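Local coordinates for extracellular ligand-binding receptor (Desulfohalobium retbaense DSM 5692, PDB 5ERE), which probably senses small molecules outside the cell, its leucine-binding-protein-like domain holding 2-oxo-4-methylpentanoic acid and its Cache-type sensor region a cytosine, at residues 193-198 / 221-226; 181-186 / 205-210; 227-232 / 311-316. One frame throughout, in Å; residues are numbered along the deposited sequence.

Interaction 1 of 3, residues 193-198 / 221-226; sequences IAKQAR and SAFTNG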
loop_
_atom_site.group_PDB
_atom_site.type_symbol
_atom_site.label_atom_id
_atom_site.label_comp_id
_atom_site.label_asym_id
_atom_site.label_seq_id
_atom_site.Cartn_x
_atom_site.Cartn_y
_atom_site.Cartn_z
ATOM N N ILE A 193 -9.289 19.919 -17.024
ATOM C CA ILE A 193 -10.410 19.104 -16.578
ATOM C C ILE A 193 -11.014 19.726 -15.312
ATOM O O ILE A 193 -12.216 19.943 -15.253
ATOM C CB ILE A 193 -9.985 17.641 -16.333
ATOM C CG1 ILE A 193 -9.543 16.999 -17.647
ATOM C CG2 ILE A 193 -11.134 16.825 -15.785
ATOM C CD1 ILE A 193 -8.826 15.612 -17.481
ATOM N N ALA A 194 -10.168 20.042 -14.333
ATOM C CA ALA A 194 -10.601 20.679 -13.086
ATOM C C ALA A 194 -11.399 21.970 -13.323
ATOM O O ALA A 194 -12.425 22.188 -12.686
ATOM C CB ALA A 194 -9.398 20.990 -12.210
ATOM N N LYS A 195 -10.906 22.814 -14.223
ATOM C CA LYS A 195 -11.513 24.114 -14.504
ATOM C C LYS A 195 -12.929 23.926 -15.006
ATOM O O LYS A 195 -13.882 24.469 -14.441
ATOM C CB LYS A 195 -10.701 24.879 -15.549
ATOM C CG LYS A 195 -10.837 26.400 -15.480
ATOM C CD LYS A 195 -10.847 27.060 -16.853
ATOM C CE LYS A 195 -10.314 28.488 -16.769
ATOM N NZ LYS A 195 -10.447 29.238 -18.045
ATOM N N GLN A 196 -13.042 23.149 -16.079
ATOM C CA GLN A 196 -14.305 22.933 -16.747
ATOM C C GLN A 196 -15.298 22.244 -15.818
ATOM O O GLN A 196 -16.480 22.593 -15.801
ATOM C CB GLN A 196 -14.085 22.122 -18.019
ATOM C CG GLN A 196 -13.212 22.848 -19.042
ATOM C CD GLN A 196 -13.166 22.157 -20.401
ATOM O OE1 GLN A 196 -13.893 21.199 -20.656
ATOM N NE2 GLN A 196 -12.320 22.664 -21.285
ATOM N N ALA A 197 -14.821 21.286 -15.027
ATOM C CA ALA A 197 -15.704 20.594 -14.090
ATOM C C ALA A 197 -16.280 21.552 -13.032
ATOM O O ALA A 197 -17.476 21.495 -12.729
ATOM C CB ALA A 197 -14.972 19.446 -13.421
ATOM N N ARG A 198 -15.444 22.429 -12.479
ATOM C CA ARG A 198 -15.908 23.395 -11.492
ATOM C C ARG A 198 -16.850 24.410 -12.154
ATOM O O ARG A 198 -17.835 24.835 -11.548
ATOM C CB ARG A 198 -14.724 24.098 -10.824
ATOM C CG ARG A 198 -13.899 23.189 -9.882
ATOM C CD ARG A 198 -14.568 23.054 -8.531
ATOM N NE ARG A 198 -13.727 22.403 -7.515
ATOM C CZ ARG A 198 -13.904 21.159 -7.065
ATOM N NH1 ARG A 198 -14.875 20.384 -7.536
ATOM N NH2 ARG A 198 -13.108 20.680 -6.126
ATOM N N SER A 221 -4.455 26.340 -9.175
ATOM C CA SER A 221 -4.964 26.096 -7.819
ATOM C C SER A 221 -6.313 26.769 -7.551
ATOM O O SER A 221 -7.018 26.401 -6.609
ATOM C CB SER A 221 -3.955 26.566 -6.774
ATOM O OG SER A 221 -3.465 27.856 -7.072
ATOM N N ALA A 222 -6.679 27.740 -8.377
ATOM C CA ALA A 222 -7.991 28.342 -8.261
ATOM C C ALA A 222 -9.041 27.247 -8.395
ATOM O O ALA A 222 -10.098 27.304 -7.766
ATOM C CB ALA A 222 -8.193 29.435 -9.327
ATOM N N PHE A 223 -8.731 26.232 -9.199
ATOM C CA PHE A 223 -9.667 25.135 -9.432
ATOM C C PHE A 223 -9.228 23.805 -8.794
ATOM O O PHE A 223 -10.076 22.980 -8.431
ATOM C CB PHE A 223 -9.875 24.944 -10.930
ATOM C CG PHE A 223 -10.333 26.191 -11.641
ATOM C CD1 PHE A 223 -11.665 26.567 -11.616
ATOM C CD2 PHE A 223 -9.430 26.992 -12.317
ATOM C CE1 PHE A 223 -12.093 27.725 -12.276
ATOM C CE2 PHE A 223 -9.844 28.152 -12.962
ATOM C CZ PHE A 223 -11.177 28.513 -12.946
ATOM N N THR A 224 -7.914 23.607 -8.653
ATOM C CA THR A 224 -7.371 22.315 -8.236
ATOM C C THR A 224 -7.050 22.265 -6.742
ATOM O O THR A 224 -6.703 21.212 -6.230
ATOM C CB THR A 224 -6.073 21.966 -9.014
ATOM O OG1 THR A 224 -5.110 23.004 -8.832
ATOM C CG2 THR A 224 -6.301 21.818 -10.495
ATOM N N ASN A 225 -7.169 23.387 -6.039
ATOM C CA ASN A 225 -6.826 23.440 -4.613
ATOM C C ASN A 225 -7.625 22.414 -3.799
ATOM O O ASN A 225 -8.842 22.337 -3.928
ATOM C CB ASN A 225 -7.053 24.862 -4.076
ATOM C CG ASN A 225 -6.729 25.010 -2.597
ATOM O OD1 ASN A 225 -5.564 25.089 -2.206
ATOM N ND2 ASN A 225 -7.766 25.102 -1.774
ATOM N N GLY A 226 -6.922 21.612 -2.996
ATOM C CA GLY A 226 -7.535 20.580 -2.163
ATOM C C GLY A 226 -7.519 19.178 -2.763
ATOM O O GLY A 226 -7.825 18.206 -2.089
#

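Interaction 2 of 3, residues 181-186 / 205-210; sequences ALVLIS and QLVGTR. With COI (2-oxo-4-methylpentanoic acid), chain B.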
loop_
_atom_site.group_PDB
_atom_site.type_symbol
_atom_site.label_atom_id
_atom_site.label_comp_id
_atom_site.label_asym_id
_atom_site.label_seq_id
_atom_site.Cartn_x
_atom_site.Cartn_y
_atom_site.Cartn_z
ATOM N N ALA A 181 -16.703 12.016 -5.083
ATOM C CA ALA A 181 -15.310 12.208 -5.461
ATOM C C ALA A 181 -15.160 11.957 -6.951
ATOM O O ALA A 181 -15.718 10.997 -7.492
ATOM C CB ALA A 181 -14.402 11.304 -4.644
ATOM N N LEU A 182 -14.430 12.851 -7.612
ATOM C CA LEU A 182 -14.087 12.682 -9.020
ATOM C C LEU A 182 -12.609 12.310 -9.171
ATOM O O LEU A 182 -11.747 13.153 -8.979
ATOM C CB LEU A 182 -14.360 13.959 -9.804
ATOM C CG LEU A 182 -14.007 13.968 -11.302
ATOM C CD1 LEU A 182 -14.608 12.789 -12.045
ATOM C CD2 LEU A 182 -14.438 15.288 -11.957
ATOM N N VAL A 183 -12.360 11.066 -9.556
ATOM C CA VAL A 183 -11.026 10.560 -9.816
ATOM C C VAL A 183 -10.565 10.801 -11.249
ATOM O O VAL A 183 -11.123 10.255 -12.205
ATOM C CB VAL A 183 -10.968 9.059 -9.518
ATOM C CG1 VAL A 183 -9.671 8.403 -10.121
ATOM C CG2 VAL A 183 -11.046 8.861 -8.025
ATOM N N LEU A 184 -9.509 11.590 -11.387
ATOM C CA LEU A 184 -8.922 11.880 -12.688
ATOM C C LEU A 184 -7.679 11.046 -12.992
ATOM O O LEU A 184 -6.639 11.250 -12.366
ATOM C CB LEU A 184 -8.566 13.345 -12.744
ATOM C CG LEU A 184 -9.758 14.224 -12.361
ATOM C CD1 LEU A 184 -9.278 15.625 -12.340
ATOM C CD2 LEU A 184 -10.952 14.059 -13.342
ATOM N N ILE A 185 -7.758 10.127 -13.955
ATOM C CA ILE A 185 -6.545 9.424 -14.374
ATOM C C ILE A 185 -5.911 10.287 -15.483
ATOM O O ILE A 185 -6.123 10.104 -16.677
ATOM C CB ILE A 185 -6.805 7.967 -14.829
ATOM C CG1 ILE A 185 -7.667 7.206 -13.806
ATOM C CG2 ILE A 185 -5.484 7.236 -15.009
ATOM C CD1 ILE A 185 -7.185 7.297 -12.340
ATOM N N SER A 186 -5.130 11.251 -15.014
ATOM C CA SER A 186 -4.653 12.374 -15.788
ATOM C C SER A 186 -3.245 12.780 -15.354
ATOM O O SER A 186 -2.864 12.679 -14.182
ATOM C CB SER A 186 -5.572 13.602 -15.616
ATOM O OG SER A 186 -6.939 13.288 -15.712
ATOM N N GLN A 205 -14.995 16.276 -4.505
ATOM C CA GLN A 205 -13.564 16.207 -4.160
ATOM C C GLN A 205 -12.794 15.645 -5.348
ATOM O O GLN A 205 -13.136 14.570 -5.844
ATOM C CB GLN A 205 -13.329 15.329 -2.922
ATOM C CG GLN A 205 -11.861 14.979 -2.655
ATOM C CD GLN A 205 -11.066 16.146 -2.102
ATOM O OE1 GLN A 205 -11.489 16.784 -1.133
ATOM N NE2 GLN A 205 -9.907 16.432 -2.707
ATOM N N LEU A 206 -11.792 16.382 -5.822
ATOM C CA LEU A 206 -10.921 15.897 -6.888
ATOM C C LEU A 206 -9.829 14.981 -6.319
ATOM O O LEU A 206 -9.295 15.241 -5.244
ATOM C CB LEU A 206 -10.304 17.071 -7.638
ATOM C CG LEU A 206 -11.306 18.040 -8.258
ATOM C CD1 LEU A 206 -10.543 19.082 -9.036
ATOM C CD2 LEU A 206 -12.316 17.315 -9.143
ATOM N N VAL A 207 -9.523 13.913 -7.053
ATOM C CA VAL A 207 -8.587 12.878 -6.622
ATOM C C VAL A 207 -7.768 12.459 -7.836
ATOM O O VAL A 207 -8.308 12.291 -8.926
ATOM C CB VAL A 207 -9.312 11.654 -6.032
ATOM C CG1 VAL A 207 -8.323 10.584 -5.573
ATOM C CG2 VAL A 207 -10.257 12.069 -4.889
ATOM N N GLY A 208 -6.461 12.290 -7.661
ATOM C CA GLY A 208 -5.628 11.885 -8.777
ATOM C C GLY A 208 -4.546 10.936 -8.333
ATOM O O GLY A 208 -4.557 10.469 -7.195
ATOM N N THR A 209 -3.633 10.648 -9.257
ATOM C CA THR A 209 -2.601 9.618 -9.074
ATOM C C THR A 209 -1.243 10.208 -9.487
ATOM O O THR A 209 -1.142 11.397 -9.837
ATOM C CB THR A 209 -2.936 8.329 -9.897
ATOM O OG1 THR A 209 -2.882 8.599 -11.298
ATOM C CG2 THR A 209 -4.341 7.778 -9.536
ATOM N N ARG A 210 -0.211 9.368 -9.493
ATOM C CA ARG A 210 1.187 9.814 -9.628
ATOM C C ARG A 210 1.456 10.883 -10.712
ATOM O O ARG A 210 2.071 11.889 -10.433
ATOM C CB ARG A 210 2.079 8.560 -9.860
ATOM C CG ARG A 210 3.511 8.843 -10.353
ATOM C CD ARG A 210 4.219 7.482 -10.760
ATOM N NE ARG A 210 3.292 6.704 -11.576
ATOM C CZ ARG A 210 3.162 6.801 -12.890
ATOM N NH1 ARG A 210 3.933 7.604 -13.583
ATOM N NH2 ARG A 210 2.229 6.088 -13.522
HETATM C C1 COI B . 1.989 5.746 -17.250
HETATM O O1 COI B . 1.648 5.158 -18.310
HETATM O O2 COI B . 2.070 5.148 -16.148
HETATM C C2 COI B . 2.366 7.186 -17.334
HETATM O O3 COI B . 2.667 7.800 -16.328
HETATM C C3 COI B . 2.377 7.780 -18.722
HETATM C C4 COI B . 2.588 9.251 -18.650
HETATM C C5 COI B . 3.180 9.685 -19.974
HETATM C C6 COI B . 1.210 9.839 -18.379
HETATM O O HOH W 1 -3.990 11.082 -12.168
#

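Interaction 3 of 3, residues 227-232 / 311-316; sequences LVYTYP and KKVTES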
loop_
_atom_site.group_PDB
_atom_site.type_symbol
_atom_site.label_atom_id
_atom_site.label_comp_id
_atom_site.label_asym_id
_atom_site.label_seq_id
_atom_site.Cartn_x
_atom_site.Cartn_y
_atom_site.Cartn_z
ATOM N N LEU A 227 -7.197 19.091 -4.048
ATOM C CA LEU A 227 -7.118 17.826 -4.758
ATOM C C LEU A 227 -6.143 16.870 -4.061
ATOM O O LEU A 227 -5.039 17.266 -3.752
ATOM C CB LEU A 227 -6.669 18.069 -6.198
ATOM C CG LEU A 227 -6.657 16.847 -7.120
ATOM C CD1 LEU A 227 -6.808 17.333 -8.533
ATOM C CD2 LEU A 227 -5.393 15.999 -7.002
ATOM N N VAL A 228 -6.567 15.638 -3.800
ATOM C CA VAL A 228 -5.732 14.663 -3.085
ATOM C C VAL A 228 -5.229 13.637 -4.087
ATOM O O VAL A 228 -5.975 13.221 -4.941
ATOM C CB VAL A 228 -6.524 13.978 -1.939
ATOM C CG1 VAL A 228 -5.702 12.883 -1.240
ATOM C CG2 VAL A 228 -6.970 15.021 -0.907
ATOM N N TYR A 229 -3.966 13.236 -4.016
ATOM C CA TYR A 229 -3.488 12.200 -4.940
ATOM C C TYR A 229 -2.401 11.321 -4.327
ATOM O O TYR A 229 -1.742 11.703 -3.354
ATOM C CB TYR A 229 -2.966 12.837 -6.234
ATOM C CG TYR A 229 -1.836 13.788 -6.000
ATOM C CD1 TYR A 229 -2.081 15.064 -5.525
ATOM C CD2 TYR A 229 -0.493 13.411 -6.239
ATOM C CE1 TYR A 229 -1.057 15.948 -5.286
ATOM C CE2 TYR A 229 0.524 14.286 -6.015
ATOM C CZ TYR A 229 0.248 15.561 -5.533
ATOM O OH TYR A 229 1.265 16.449 -5.297
ATOM N N THR A 230 -2.251 10.123 -4.880
ATOM C CA THR A 230 -1.172 9.240 -4.469
ATOM C C THR A 230 0.088 9.572 -5.244
ATOM O O THR A 230 0.030 9.974 -6.407
ATOM C CB THR A 230 -1.533 7.785 -4.654
ATOM O OG1 THR A 230 -2.194 7.583 -5.901
ATOM C CG2 THR A 230 -2.420 7.332 -3.535
ATOM N N TYR A 231 1.239 9.434 -4.579
ATOM C CA TYR A 231 2.494 9.869 -5.158
ATOM C C TYR A 231 3.701 9.166 -4.462
ATOM O O TYR A 231 3.664 8.941 -3.253
ATOM C CB TYR A 231 2.624 11.379 -5.035
ATOM C CG TYR A 231 3.675 11.954 -5.924
ATOM C CD1 TYR A 231 3.428 12.146 -7.264
ATOM C CD2 TYR A 231 4.917 12.306 -5.415
ATOM C CE1 TYR A 231 4.397 12.651 -8.091
ATOM C CE2 TYR A 231 5.897 12.820 -6.226
ATOM C CZ TYR A 231 5.642 12.988 -7.553
ATOM O OH TYR A 231 6.617 13.496 -8.347
ATOM N N PRO A 232 4.744 8.813 -5.226
ATOM C CA PRO A 232 5.986 8.282 -4.585
ATOM C C PRO A 232 6.548 9.169 -3.503
ATOM O O PRO A 232 6.567 10.379 -3.662
ATOM C CB PRO A 232 6.974 8.182 -5.739
ATOM C CG PRO A 232 6.118 8.124 -6.975
ATOM C CD PRO A 232 4.898 8.957 -6.679
ATOM N N LYS A 311 -0.626 13.064 -1.149
ATOM C CA LYS A 311 -0.291 14.453 -1.307
ATOM C C LYS A 311 -1.529 15.248 -1.671
ATOM O O LYS A 311 -2.569 14.683 -2.029
ATOM C CB LYS A 311 0.792 14.617 -2.366
ATOM C CG LYS A 311 2.091 14.044 -1.902
ATOM C CD LYS A 311 3.233 14.330 -2.843
ATOM C CE LYS A 311 3.920 15.679 -2.579
ATOM N NZ LYS A 311 5.006 15.868 -3.574
ATOM N N LYS A 312 -1.438 16.560 -1.547
ATOM C CA LYS A 312 -2.541 17.388 -1.987
ATOM C C LYS A 312 -2.057 18.698 -2.568
ATOM O O LYS A 312 -0.983 19.183 -2.259
ATOM C CB LYS A 312 -3.507 17.639 -0.841
ATOM C CG LYS A 312 -3.041 18.655 0.162
ATOM C CD LYS A 312 -3.977 18.688 1.358
ATOM C CE LYS A 312 -5.424 19.089 1.040
ATOM N NZ LYS A 312 -6.369 18.353 1.940
ATOM N N VAL A 313 -2.862 19.241 -3.461
ATOM C CA VAL A 313 -2.607 20.548 -4.035
ATOM C C VAL A 313 -3.054 21.623 -3.031
ATOM O O VAL A 313 -4.187 21.575 -2.541
ATOM C CB VAL A 313 -3.360 20.689 -5.373
ATOM C CG1 VAL A 313 -3.093 22.034 -6.043
ATOM C CG2 VAL A 313 -2.976 19.546 -6.286
ATOM N N THR A 314 -2.159 22.559 -2.705
ATOM C CA THR A 314 -2.514 23.759 -1.917
ATOM C C THR A 314 -2.078 25.031 -2.648
ATOM O O THR A 314 -1.296 24.962 -3.606
ATOM C CB THR A 314 -1.876 23.777 -0.510
ATOM O OG1 THR A 314 -0.532 24.294 -0.576
ATOM C CG2 THR A 314 -1.887 22.401 0.090
ATOM N N GLU A 315 -2.581 26.186 -2.193
ATOM C CA GLU A 315 -2.302 27.468 -2.847
ATOM C C GLU A 315 -0.794 27.667 -2.954
ATOM O O GLU A 315 -0.277 28.097 -3.987
ATOM C CB GLU A 315 -2.960 28.638 -2.080
ATOM N N SER A 316 -0.091 27.300 -1.890
ATOM C CA SER A 316 1.354 27.501 -1.805
ATOM C C SER A 316 2.232 26.341 -2.344
ATOM O O SER A 316 3.465 26.452 -2.326
ATOM C CB SER A 316 1.729 27.775 -0.353
ATOM O OG SER A 316 1.043 26.904 0.522
#

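Interaction 1 of 3, residues 193-198 / 221-226
Lys195 and Phe223 mark the closest backbone approach, their CA atoms 5.5 Å apart, where one turn of helix 190-199 meets the short helix 221-224. Both backbones are helical here, with Arg198 N bonded to Ala194 O and Asn225 N to Ser221 O, and Asn225 is the first residue to leave the second helix. The two segments bury 276 Å² between them, and the contact is made by side chains without a direct hydrogen bond.

Phe223 has the largest share. Its ring lies under the aliphatic chain of Lys195 in a CH-pi contact: Lys195 CG stands 3.3 Å from the centroid of the Phe223 ring, 17° off the normal and offset toward the rim. A first torsion of -154° in Lys195 swings CG away from its own backbone N and over that face, while the chain beyond rises off the ring, taking the amine away. Arg198 comes from another direction, its CB 4.0 Å from Phe223 CD1, at the ring edge and near its plane. The Arg198 guanidinium turns instead to the backbone, where NH1 is bonded to the carbonyls of Ile202 and Ala204. Deeper in, Ala194 CB meets Thr224 CG2 at 3.6 Å, and Thr224 OG1 is satisfied by Val217 O.

Helix 190-199, crossover between strands 181-185 and 205-208, thus meets short helix 221-224 of the next connection, as in alpha/beta lobes of periplasmic binding proteins.

Interaction 2 of 3, residues 181-186 / 205-210
Three backbone hydrogen bonds pair Leu182 and Leu184 with the strand at Gln205 to Val207. Leu182 N reaches Gln205 O at 2.8 Å, Leu182 O accepts Val207 N, and Leu184 N meets Val207 O at 2.8 Å. CA-H...O contacts lie between these bonds, as from Val183 CA to Val207 O.

The parallel register and the intervening helix 190-199 make this a beta-alpha-beta unit, two adjacent strands in the central sheet of a periplasmic-binding-protein lobe, their short axes 28° apart.

Apolar contacts occupy both faces. Leu182 and Leu206 lie side by side, Leu182 CB 4.0 Å from Leu206 CD2, on the face packed by helix 190-199. Across the sheet, Val183 CG2 meets Val207 CB at 3.8 Å beneath Leu119 and Leu123 of helix 112-123. Further on, Ile185 CD1 touches Thr209 CG2.

Where the strands part, water takes over: one molecule donates to Leu184 O (2.7 Å) and Ser186 O and accepts from Thr209 N.

Of the two segments, Arg210 makes the polar contacts with the ligand. Arg210 NH2 bonds carboxylate O2 of 2-oxo-4-methylpentanoic acid at 2.8 Å, with that oxygen at the guanidinium edge, while Arg210 NH1 bonds keto O3 at 3.0 Å. A bend at chi3 (46°) turns the guanidinium toward the acid, which Ser72 OG and Ala95 N also bind.

Interaction 3 of 3, residues 227-232 / 311-316
Tyr229 and Lys311 form the tight part of this contact, a hydrogen-bonded antiparallel pair in which each backbone N gives to the other's O at 2.8 Å. The bond from Lys311 N is nearly straight, its N-H...O angle 174°. On the same side of the strands, Lys311 CB sits over one face of the Tyr229 ring, 3.8 Å from its centroid and 27° off the normal. Tyr229 chi1 of 60° places CG between the backbone N and carbonyl carbon and carries the ring across toward Lys311. The lysine chain continues to Tyr231, with Lys311 CD 3.7 Å from Tyr231 CD2, and a bend at chi3 leads NZ to Gln213 OE1, which also bonds Tyr229 OH. Cutting Tyr229 back to an alanine is likely to open a gap beneath Lys311 CB and leave Gln213 OE1 without its phenolic partner.

Toward Leu227 one further backbone bond, Val313 N to Leu227 O (3.0 Å), extends the ladder, and Leu227 CB rests on Val313 CG2 at 4.0 Å. The other side is looser: at the non-hydrogen-bonded pair, Val228 CG2 and Lys312 CB stand 4.3 Å apart, and Lys312 is partly exposed. Past Val313 the segments separate, toward the connection into strand 317-320.

Strand 228-232 thus lies between parallel strand 205-208 and antiparallel strand 304-314, with strand 317-320 beyond the latter, Phe318 against Tyr229 and Val313, and Phe254 of helix 254-271 against Tyr231.

In the fold
All share one lobe, interactions 1 and 2 interleaving along the chain before interaction 3. Helix 190-199 of interaction 1 connects the two strands of interaction 2, with Ile193 CG2 packed 3.7 Å from Leu184 CD2; helix 221-224 leads into strand 228-232 of interaction 3. Gly226 is a shared joint: its O accepts Gln205 NE2 of interaction 2 at 2.8 Å, and its N gives to Val313 O of interaction 3, also at 2.8 Å. Interactions 2 and 3, centres about 10 Å apart, are continuous in the sheet through Gly208 N and Val228 O (2.9 Å). Arg210 brings this framework to the ligand, and its O lies 3.4 Å from Tyr231 CE1; interaction 1 lies away from the pocket.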